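Local coordinates for secreted protein (PDB 5LXZ) that probably acts as a secreted copper-radical oxidase of the galactose oxidase-like AA5 family, at residues Phe302-Gly307 and Glu363-Ile368; Gly307-Ser312 and Trp330-Asn335; Lys536-Ile541 and Leu559-Asp564. The protein carries 1 engineered substitution. All blocks are in the same frame, centred on the assembly; numbering follows the deposited sequence.

Contact 1 (Phe302-Gly307 and Glu363-Ile368); sequences FLMQNG and EKYMVI. With EDO (1,2-ethanediol), chain N.
The ring of Tyr-365 turns its edge to one face of Phe-302 in an offset edge-to-face pair, planes at 63° and centroids 5.4 Å apart. Tyr-365 CD2 sits 4.2 Å above the Phe-302 ring plane, displaced toward the rim, and Tyr-365 CE2 also closes on Phe-302 CB at 3.5 Å. The ring of Phe-310 meets Tyr-365 as well. A second flat pair is polar: the Gln-305 amide lies stacked on the Glu-363 carboxylate, their planes 17° apart. Gln-305 NE2 comes within 3.1 Å of Glu-363 CG, yet gives its hydrogen bond to the carbonyl of Gln-361. With CG anti to its carbonyl carbon (chi1 -52°) and the chain extended beyond, Glu-363 reaches the type I turn Met-304 to Gly-307. There OE1 accepts a nearly straight bond from Gln-305 N (3.0 Å), which arrives from above the carboxylate plane, and a water bridges OE1 to Asn-306 N. One carboxylate oxygen thus holds two consecutive amides of the turn, the first directly and the second through the water. Arg-555 and Asn-577, from the C-terminal domain, bind the carbonyls of Leu-303 and Gln-305. Aromatic packing plus a gripped hairpin turn here joins two consecutive four-stranded blades of the Kelch-type beta propeller.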
loop_
_atom_site.group_PDB
_atom_site.type_symbol
_atom_site.label_atom_id
_atom_site.label_comp_id
_atom_site.label_asym_id
_atom_site.label_seq_id
_atom_site.Cartn_x
_atom_site.Cartn_y
_atom_site.Cartn_z
ATOM N N PHE A 302 -0.016 -10.696 3.709
ATOM C CA PHE A 302 -1.388 -11.141 4.005
ATOM C C PHE A 302 -1.364 -12.328 4.950
ATOM O O PHE A 302 -0.587 -13.265 4.760
ATOM C CB PHE A 302 -2.072 -11.586 2.725
ATOM C CG PHE A 302 -2.414 -10.449 1.779
ATOM C CD1 PHE A 302 -1.480 -9.926 0.932
ATOM C CD2 PHE A 302 -3.681 -9.911 1.764
ATOM C CE1 PHE A 302 -1.806 -8.871 0.093
ATOM C CE2 PHE A 302 -4.017 -8.889 0.920
ATOM C CZ PHE A 302 -3.064 -8.347 0.105
ATOM N N LEU A 303 -2.314 -12.358 5.886
ATOM C CA LEU A 303 -2.441 -13.511 6.759
ATOM C C LEU A 303 -3.101 -14.672 6.043
ATOM O O LEU A 303 -4.237 -14.561 5.544
ATOM C CB LEU A 303 -3.259 -13.128 7.992
ATOM C CG LEU A 303 -3.424 -14.213 9.047
ATOM C CD1 LEU A 303 -2.105 -14.570 9.709
ATOM C CD2 LEU A 303 -4.387 -13.652 10.099
ATOM N N MET A 304 -2.442 -15.833 6.107
ATOM C CA MET A 304 -2.902 -17.076 5.521
ATOM C C MET A 304 -3.675 -17.906 6.567
ATOM O O MET A 304 -3.537 -17.705 7.785
ATOM C CB MET A 304 -1.705 -17.886 5.054
ATOM C CG MET A 304 -0.846 -17.152 4.044
ATOM S SD MET A 304 0.771 -17.944 3.781
ATOM C CE MET A 304 0.361 -19.688 3.543
ATOM N N GLN A 305 -4.402 -18.886 6.089
ATOM C CA GLN A 305 -5.208 -19.719 7.003
ATOM C C GLN A 305 -4.407 -20.530 7.968
ATOM O O GLN A 305 -4.934 -20.884 9.023
ATOM C CB GLN A 305 -6.132 -20.619 6.194
ATOM C CG GLN A 305 -7.280 -19.809 5.669
ATOM C CD GLN A 305 -8.162 -20.596 4.737
ATOM O OE1 GLN A 305 -8.483 -21.756 4.987
ATOM N NE2 GLN A 305 -8.518 -19.995 3.635
ATOM N N ASN A 306 -3.139 -20.829 7.645
ATOM C CA ASN A 306 -2.269 -21.505 8.606
ATOM C C ASN A 306 -1.533 -20.574 9.578
ATOM O O ASN A 306 -0.663 -21.007 10.307
ATOM C CB ASN A 306 -1.310 -22.437 7.869
ATOM C CG ASN A 306 -0.290 -21.699 7.029
ATOM O OD1 ASN A 306 -0.262 -20.457 6.982
ATOM N ND2 ASN A 306 0.521 -22.463 6.315
ATOM N N GLY A 307 -1.825 -19.274 9.515
ATOM C CA GLY A 307 -1.219 -18.302 10.402
ATOM C C GLY A 307 0.085 -17.691 9.948
ATOM O O GLY A 307 0.601 -16.806 10.581
ATOM N N GLU A 363 -7.646 -19.100 -0.850
ATOM C CA GLU A 363 -6.218 -18.741 -0.678
ATOM C C GLU A 363 -5.515 -18.567 -2.003
ATOM O O GLU A 363 -4.349 -18.932 -2.144
ATOM C CB GLU A 363 -5.478 -19.741 0.223
ATOM C CG GLU A 363 -6.175 -19.983 1.546
ATOM C CD GLU A 363 -5.248 -20.557 2.611
ATOM O OE1 GLU A 363 -4.392 -19.793 3.177
ATOM O OE2 GLU A 363 -5.415 -21.793 2.899
ATOM N N LYS A 364 -6.231 -17.964 -2.957
ATOM C CA LYS A 364 -5.639 -17.596 -4.223
ATOM C C LYS A 364 -5.351 -16.103 -4.258
ATOM O O LYS A 364 -6.243 -15.285 -4.023
ATOM C CB LYS A 364 -6.550 -17.971 -5.382
ATOM C CG LYS A 364 -6.695 -19.467 -5.582
ATOM C CD LYS A 364 -7.518 -19.767 -6.825
ATOM C CE LYS A 364 -7.793 -21.245 -6.985
ATOM N NZ LYS A 364 -8.314 -21.494 -8.362
ATOM N N TYR A 365 -4.090 -15.770 -4.532
ATOM C CA TYR A 365 -3.619 -14.373 -4.504
ATOM C C TYR A 365 -3.245 -13.959 -5.893
ATOM O O TYR A 365 -2.606 -14.739 -6.584
ATOM C CB TYR A 365 -2.414 -14.243 -3.585
ATOM C CG TYR A 365 -2.701 -14.400 -2.144
ATOM C CD1 TYR A 365 -2.792 -15.645 -1.560
ATOM C CD2 TYR A 365 -2.950 -13.300 -1.359
ATOM C CE1 TYR A 365 -3.076 -15.780 -0.210
ATOM C CE2 TYR A 365 -3.266 -13.440 -0.027
ATOM C CZ TYR A 365 -3.318 -14.660 0.536
ATOM O OH TYR A 365 -3.608 -14.805 1.892
ATOM N N MET A 366 -3.624 -12.765 -6.295
ATOM C CA MET A 366 -3.297 -12.228 -7.609
ATOM C C MET A 366 -2.473 -10.972 -7.468
ATOM O O MET A 366 -2.821 -10.068 -6.708
ATOM C CB MET A 366 -4.552 -11.959 -8.390
ATOM C CG MET A 366 -4.262 -11.361 -9.755
ATOM S SD MET A 366 -5.732 -10.755 -10.623
ATOM C CE MET A 366 -6.135 -12.289 -11.291
ATOM N N VAL A 367 -1.341 -10.933 -8.176
ATOM C CA VAL A 367 -0.467 -9.789 -8.302
ATOM C C VAL A 367 -0.662 -9.188 -9.710
ATOM O O VAL A 367 -0.707 -9.941 -10.684
ATOM C CB VAL A 367 0.986 -10.190 -8.053
ATOM C CG1 VAL A 367 1.896 -9.052 -8.356
ATOM C CG2 VAL A 367 1.200 -10.678 -6.628
ATOM N N ILE A 368 -0.879 -7.899 -9.751
ATOM C CA ILE A 368 -1.350 -7.228 -10.941
ATOM C C ILE A 368 -0.402 -6.100 -11.312
ATOM O O ILE A 368 -0.178 -5.188 -10.531
ATOM C CB ILE A 368 -2.755 -6.602 -10.699
ATOM C CG1 ILE A 368 -3.720 -7.611 -10.137
ATOM C CG2 ILE A 368 -3.307 -5.973 -11.968
ATOM C CD1 ILE A 368 -4.956 -7.034 -9.509
HETATM C C1 EDO N . 0.747 -16.122 13.710
HETATM O O1 EDO N . 0.041 -15.349 12.716
HETATM C C2 EDO N . 1.013 -15.351 14.996
HETATM O O2 EDO N . -0.193 -14.856 15.549
HETATM O O HOH W 1 -2.733 -21.572 4.636
#

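Contact 2 (Gly307-Ser312 and Trp330-Asn335); sequences GKIFYS and WDVETN. With EDO (1,2-ethanediol), chain N.
Ile-309 and Trp-330 form an antiparallel hydrogen-bonded pair, Ile-309 N to Trp-330 O at 2.8 Å and Trp-330 N to Ile-309 O at 2.7 Å, both bonds almost straight at 173°. The pair joins the second and third strands of a four-stranded Kelch propeller blade, where the chain leaves strand 328-330 for the turn into strand 337-339. Both side chains emerge on the same face of the sheet and lie side by side, with Ile-309 CG2 4.1 Å from Trp-330 CE3. Trp-330 has its CG anti to the backbone N (chi1 -178°), which brings the indole under Val-332: CG2 of that valine stands 3.8 Å above the ring plane, over its centre, and also meets Ile-309 CG1 at 3.7 Å. The ring further packs on Leu-260 and Val-262 of strand 259-262, in the preceding blade. A leucine in place of Trp-330 would probably leave Val-332 CG2 without the flat surface beneath it and weaken the packing on Leu-260 and Val-262. Lys-308 runs obliquely past Asp-331, but NZ stops 4.4 Å from OD2, beyond a salt bridge. Asp-331 turns instead to its own loop in an Asx motif, OD1 accepting from Thr-334 N at 3.1 Å, while a water links Gly-307 O to Val-332 N. Trp-330 NE1 closes the loop on Asn-335 OD1 at 3.0 Å, the oxygen lying close to the indole plane.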
loop_
_atom_site.group_PDB
_atom_site.type_symbol
_atom_site.label_atom_id
_atom_site.label_comp_id
_atom_site.label_asym_id
_atom_site.label_seq_id
_atom_site.Cartn_x
_atom_site.Cartn_y
_atom_site.Cartn_z
ATOM N N GLY A 307 -1.825 -19.274 9.515
ATOM C CA GLY A 307 -1.219 -18.302 10.402
ATOM C C GLY A 307 0.085 -17.691 9.948
ATOM O O GLY A 307 0.601 -16.806 10.581
ATOM N N LYS A 308 0.625 -18.228 8.868
ATOM C CA LYS A 308 1.791 -17.646 8.241
ATOM C C LYS A 308 1.365 -16.457 7.412
ATOM O O LYS A 308 0.201 -16.222 7.185
ATOM C CB LYS A 308 2.563 -18.701 7.423
ATOM C CG LYS A 308 2.954 -19.909 8.294
ATOM C CD LYS A 308 3.858 -20.875 7.541
ATOM C CE LYS A 308 4.059 -22.142 8.404
ATOM N NZ LYS A 308 4.839 -23.219 7.737
ATOM N N ILE A 309 2.357 -15.696 6.998
ATOM C CA ILE A 309 2.154 -14.498 6.217
ATOM C C ILE A 309 2.616 -14.735 4.792
ATOM O O ILE A 309 3.759 -15.177 4.569
ATOM C CB ILE A 309 2.926 -13.328 6.835
ATOM C CG1 ILE A 309 2.266 -12.821 8.108
ATOM C CG2 ILE A 309 3.085 -12.139 5.848
ATOM C CD1 ILE A 309 0.929 -12.081 7.950
ATOM N N PHE A 310 1.738 -14.438 3.828
ATOM C CA PHE A 310 2.110 -14.474 2.461
ATOM C C PHE A 310 2.593 -13.126 2.006
ATOM O O PHE A 310 1.887 -12.141 2.161
ATOM C CB PHE A 310 0.933 -14.908 1.589
ATOM C CG PHE A 310 1.274 -15.018 0.121
ATOM C CD1 PHE A 310 2.313 -15.849 -0.280
ATOM C CD2 PHE A 310 0.639 -14.270 -0.814
ATOM C CE1 PHE A 310 2.624 -15.976 -1.621
ATOM C CE2 PHE A 310 0.959 -14.396 -2.176
ATOM C CZ PHE A 310 1.942 -15.244 -2.553
ATOM N N TYR A 311 3.820 -13.118 1.487
ATOM C CA TYR A 311 4.390 -11.923 0.825
ATOM C C TYR A 311 4.257 -12.154 -0.635
ATOM O O TYR A 311 4.893 -13.059 -1.186
ATOM C CB TYR A 311 5.833 -11.757 1.234
ATOM C CG TYR A 311 6.598 -10.697 0.468
ATOM C CD1 TYR A 311 6.092 -9.387 0.338
ATOM C CD2 TYR A 311 7.826 -10.960 -0.088
ATOM C CE1 TYR A 311 6.806 -8.407 -0.338
ATOM C CE2 TYR A 311 8.556 -9.973 -0.693
ATOM C CZ TYR A 311 8.042 -8.696 -0.827
ATOM O OH TYR A 311 8.728 -7.666 -1.409
ATOM N N SER A 312 3.522 -11.272 -1.314
ATOM C CA SER A 312 3.243 -11.477 -2.725
ATOM C C SER A 312 4.417 -11.010 -3.590
ATOM O O SER A 312 4.413 -11.315 -4.776
ATOM C CB SER A 312 1.996 -10.724 -3.155
ATOM O OG SER A 312 2.259 -9.326 -3.218
ATOM N N TRP A 330 6.036 -16.582 5.002
ATOM C CA TRP A 330 6.820 -16.215 6.159
ATOM C C TRP A 330 6.143 -16.697 7.421
ATOM O O TRP A 330 5.031 -16.249 7.740
ATOM C CB TRP A 330 6.965 -14.692 6.176
ATOM C CG TRP A 330 7.768 -14.087 7.260
ATOM C CD1 TRP A 330 8.759 -14.655 8.004
ATOM C CD2 TRP A 330 7.649 -12.737 7.730
ATOM N NE1 TRP A 330 9.238 -13.757 8.919
ATOM C CE2 TRP A 330 8.596 -12.560 8.752
ATOM C CE3 TRP A 330 6.858 -11.644 7.347
ATOM C CZ2 TRP A 330 8.751 -11.368 9.393
ATOM C CZ3 TRP A 330 7.001 -10.471 7.999
ATOM C CH2 TRP A 330 7.955 -10.316 9.022
ATOM N N ASP A 331 6.799 -17.571 8.172
ATOM C CA ASP A 331 6.321 -17.920 9.513
ATOM C C ASP A 331 6.938 -16.882 10.430
ATOM O O ASP A 331 8.144 -16.885 10.676
ATOM C CB ASP A 331 6.806 -19.302 9.860
ATOM C CG ASP A 331 6.309 -19.777 11.211
ATOM O OD1 ASP A 331 6.159 -18.947 12.125
ATOM O OD2 ASP A 331 6.021 -20.979 11.350
ATOM N N VAL A 332 6.121 -15.940 10.905
ATOM C CA VAL A 332 6.635 -14.842 11.678
ATOM C C VAL A 332 7.185 -15.313 13.021
ATOM O O VAL A 332 8.120 -14.734 13.529
ATOM C CB VAL A 332 5.549 -13.770 11.872
ATOM C CG1 VAL A 332 6.054 -12.615 12.710
ATOM C CG2 VAL A 332 5.048 -13.249 10.531
ATOM N N GLU A 333 6.629 -16.377 13.566
ATOM C CA GLU A 333 7.078 -16.839 14.878
ATOM C C GLU A 333 8.439 -17.538 14.827
ATOM O O GLU A 333 9.237 -17.352 15.739
ATOM C CB GLU A 333 6.014 -17.728 15.512
ATOM C CG GLU A 333 4.705 -17.028 15.770
ATOM C CD GLU A 333 3.661 -17.944 16.366
ATOM O OE1 GLU A 333 3.099 -18.762 15.609
ATOM O OE2 GLU A 333 3.442 -17.864 17.629
ATOM N N THR A 334 8.705 -18.351 13.817
ATOM C CA THR A 334 10.038 -18.965 13.642
ATOM C C THR A 334 11.000 -18.144 12.829
ATOM O O THR A 334 12.216 -18.358 12.864
ATOM C CB THR A 334 9.952 -20.341 12.961
ATOM O OG1 THR A 334 9.440 -20.146 11.639
ATOM C CG2 THR A 334 9.038 -21.297 13.690
ATOM N N ASN A 335 10.421 -17.236 12.067
ATOM C CA ASN A 335 11.119 -16.393 11.088
ATOM C C ASN A 335 11.427 -17.064 9.765
ATOM O O ASN A 335 11.998 -16.398 8.900
ATOM C CB ASN A 335 12.345 -15.678 11.640
ATOM C CG ASN A 335 12.615 -14.395 10.906
ATOM O OD1 ASN A 335 11.703 -13.614 10.619
ATOM N ND2 ASN A 335 13.869 -14.169 10.574
HETATM C C1 EDO N . 0.747 -16.122 13.710
HETATM O O1 EDO N . 0.041 -15.349 12.716
HETATM C C2 EDO N . 1.013 -15.351 14.996
HETATM O O2 EDO N . -0.193 -14.856 15.549
HETATM O O HOH W 2 3.338 -16.605 11.238
#

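Contact 3 (Lys536-Ile541 and Leu559-Asp564); sequences KKVRLI and LDFKAD. With EDO (1,2-ethanediol), chain K.
Val-538 wedges its two methyl groups against Leu-559 and Phe-561, where antiparallel strands of the C-terminal E-set domain, an immunoglobulin-like beta sandwich, splay apart with axes at 130°. CG1 lies anti to the backbone N (chi1 178°) and rests 3.8 Å from Leu-559 CB; CG2 points to the other neighbour and touches Phe-561 CD1 at 3.5 Å. Leu-559 also crosses Leu-540, its CD2 against CB of that residue. Phe-561 has its CG between the backbone N and the carbonyl carbon (chi1 64°), and its ring swings back along the partner strand until CE1 meets Lys-536 O edge-on at 3.5 Å. Val-570 of strand 567-571 contacts both Val-538 and Leu-559.

Val-538 O takes two donors from opposite faces of its carbonyl plane, Leu-559 N at 3.0 Å and NH1 of Arg-539, whose NE is salt-bridged to Asp-416 of the propeller. Beyond that bond the backbones separate, and an ethanediol, probably from the crystallisation liquor, fills in: Arg-539 binds its O1 through NH1 and NH2, while O2 accepts from Val-538 N at 3.0 Å and donates to Leu-559 O at 2.7 Å.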
loop_
_atom_site.group_PDB
_atom_site.type_symbol
_atom_site.label_atom_id
_atom_site.label_comp_id
_atom_site.label_asym_id
_atom_site.label_seq_id
_atom_site.Cartn_x
_atom_site.Cartn_y
_atom_site.Cartn_z
ATOM N N LYS A 536 -28.196 -16.189 -3.786
ATOM C CA LYS A 536 -27.281 -17.246 -4.153
ATOM C C LYS A 536 -25.944 -17.194 -3.444
ATOM O O LYS A 536 -25.277 -18.223 -3.324
ATOM C CB LYS A 536 -27.009 -17.250 -5.659
ATOM C CG LYS A 536 -28.228 -17.579 -6.495
ATOM C CD LYS A 536 -28.823 -18.972 -6.246
ATOM C CE LYS A 536 -27.895 -20.089 -6.644
ATOM N NZ LYS A 536 -28.693 -21.343 -6.822
ATOM N N LYS A 537 -25.543 -15.999 -3.016
ATOM C CA LYS A 537 -24.225 -15.795 -2.406
ATOM C C LYS A 537 -24.364 -14.841 -1.258
ATOM O O LYS A 537 -25.072 -13.853 -1.355
ATOM C CB LYS A 537 -23.253 -15.159 -3.387
ATOM C CG LYS A 537 -22.758 -16.048 -4.490
ATOM C CD LYS A 537 -21.804 -15.261 -5.362
ATOM C CE LYS A 537 -21.397 -16.065 -6.550
ATOM N NZ LYS A 537 -20.577 -15.194 -7.412
ATOM N N VAL A 538 -23.644 -15.130 -0.179
ATOM C CA VAL A 538 -23.517 -14.189 0.919
ATOM C C VAL A 538 -22.005 -14.007 1.105
ATOM O O VAL A 538 -21.257 -14.992 1.199
ATOM C CB VAL A 538 -24.166 -14.729 2.201
ATOM C CG1 VAL A 538 -23.996 -13.784 3.387
ATOM C CG2 VAL A 538 -25.662 -14.969 1.950
ATOM N N ARG A 539 -21.578 -12.759 1.199
ATOM C CA ARG A 539 -20.166 -12.428 1.344
ATOM C C ARG A 539 -19.969 -11.461 2.500
ATOM O O ARG A 539 -20.688 -10.456 2.618
ATOM C CB ARG A 539 -19.657 -11.799 0.045
ATOM C CG ARG A 539 -19.670 -12.689 -1.168
ATOM C CD ARG A 539 -18.676 -13.823 -1.004
ATOM N NE ARG A 539 -18.672 -14.758 -2.138
ATOM C CZ ARG A 539 -19.349 -15.903 -2.181
ATOM N NH1 ARG A 539 -20.159 -16.280 -1.211
ATOM N NH2 ARG A 539 -19.249 -16.669 -3.268
ATOM N N LEU A 540 -18.972 -11.770 3.320
ATOM C CA LEU A 540 -18.516 -10.894 4.364
ATOM C C LEU A 540 -17.233 -10.242 3.874
ATOM O O LEU A 540 -16.265 -10.942 3.622
ATOM C CB LEU A 540 -18.273 -11.733 5.577
ATOM C CG LEU A 540 -18.490 -11.208 6.918
ATOM C CD1 LEU A 540 -19.873 -10.587 7.134
ATOM C CD2 LEU A 540 -18.177 -12.284 7.970
ATOM N N ILE A 541 -17.266 -8.939 3.630
ATOM C CA ILE A 541 -16.146 -8.248 2.981
ATOM C C ILE A 541 -15.544 -7.267 3.954
ATOM O O ILE A 541 -16.228 -6.358 4.458
ATOM C CB ILE A 541 -16.582 -7.548 1.697
ATOM C CG1 ILE A 541 -17.329 -8.548 0.819
ATOM C CG2 ILE A 541 -15.353 -6.951 1.028
ATOM C CD1 ILE A 541 -17.620 -8.074 -0.573
ATOM N N LEU A 559 -20.103 -16.998 3.070
ATOM C CA LEU A 559 -20.885 -17.507 4.204
ATOM C C LEU A 559 -21.923 -18.507 3.729
ATOM O O LEU A 559 -22.605 -18.277 2.755
ATOM C CB LEU A 559 -21.634 -16.407 4.920
ATOM C CG LEU A 559 -20.933 -15.152 5.394
ATOM C CD1 LEU A 559 -21.713 -14.391 6.453
ATOM C CD2 LEU A 559 -19.546 -15.415 5.876
ATOM N N ASP A 560 -22.038 -19.592 4.478
ATOM C CA ASP A 560 -23.152 -20.510 4.275
ATOM C C ASP A 560 -24.422 -19.789 4.734
ATOM O O ASP A 560 -24.402 -18.942 5.610
ATOM C CB ASP A 560 -22.944 -21.791 5.087
ATOM C CG ASP A 560 -21.874 -22.687 4.511
ATOM O OD1 ASP A 560 -21.511 -22.545 3.338
ATOM O OD2 ASP A 560 -21.420 -23.577 5.253
ATOM N N PHE A 561 -25.552 -20.115 4.102
ATOM C CA PHE A 561 -26.807 -19.463 4.464
ATOM C C PHE A 561 -27.996 -20.371 4.181
ATOM O O PHE A 561 -27.902 -21.290 3.397
ATOM C CB PHE A 561 -27.002 -18.179 3.680
ATOM C CG PHE A 561 -27.145 -18.379 2.197
ATOM C CD1 PHE A 561 -26.046 -18.404 1.362
ATOM C CD2 PHE A 561 -28.404 -18.505 1.631
ATOM C CE1 PHE A 561 -26.191 -18.562 -0.007
ATOM C CE2 PHE A 561 -28.548 -18.675 0.265
ATOM C CZ PHE A 561 -27.451 -18.708 -0.549
ATOM N N LYS A 562 -29.088 -20.032 4.834
ATOM C CA LYS A 562 -30.387 -20.685 4.570
ATOM C C LYS A 562 -31.467 -19.608 4.506
ATOM O O LYS A 562 -31.521 -18.710 5.317
ATOM C CB LYS A 562 -30.688 -21.717 5.651
ATOM C CG LYS A 562 -30.005 -23.059 5.444
ATOM N N ALA A 563 -32.388 -19.732 3.556
ATOM C CA ALA A 563 -33.507 -18.803 3.443
ATOM C C ALA A 563 -34.764 -19.558 3.856
ATOM O O ALA A 563 -34.915 -20.730 3.517
ATOM C CB ALA A 563 -33.646 -18.345 2.013
ATOM N N ASP A 564 -35.621 -18.878 4.586
ATOM C CA ASP A 564 -36.950 -19.399 4.939
ATOM C C ASP A 564 -37.911 -18.215 4.976
ATOM O O ASP A 564 -37.868 -17.383 5.873
ATOM C CB ASP A 564 -36.848 -20.084 6.275
ATOM C CG ASP A 564 -38.131 -20.763 6.685
ATOM O OD1 ASP A 564 -39.024 -20.957 5.835
ATOM O OD2 ASP A 564 -38.226 -21.105 7.878
HETATM C C1 EDO K . -21.138 -19.731 -0.929
HETATM O O1 EDO K . -20.742 -19.049 -2.119
HETATM C C2 EDO K . -22.473 -19.232 -0.349
HETATM O O2 EDO K . -22.455 -17.839 0.072
#

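From the N terminus, contact 1 opens first, at 302-307, and its last residue there, Gly-307, is the first of contact 2. Contact 2 closes its loop at 330-335, inside the longer loop that contact 1 completes at 363-368, so the two are nested. Contact 2 ties strands within one propeller blade, contact 1 ties that blade to the next, and they meet where Phe-302 O probably bonds Phe-310 N. Contact 3 follows in series, its centre about 22 Å from that of contact 1, and joins neighbouring strands of the C-terminal domain. The short loop it closes carries His-548, a copper ligand alongside Tyr-248, Tyr-460 and His-461.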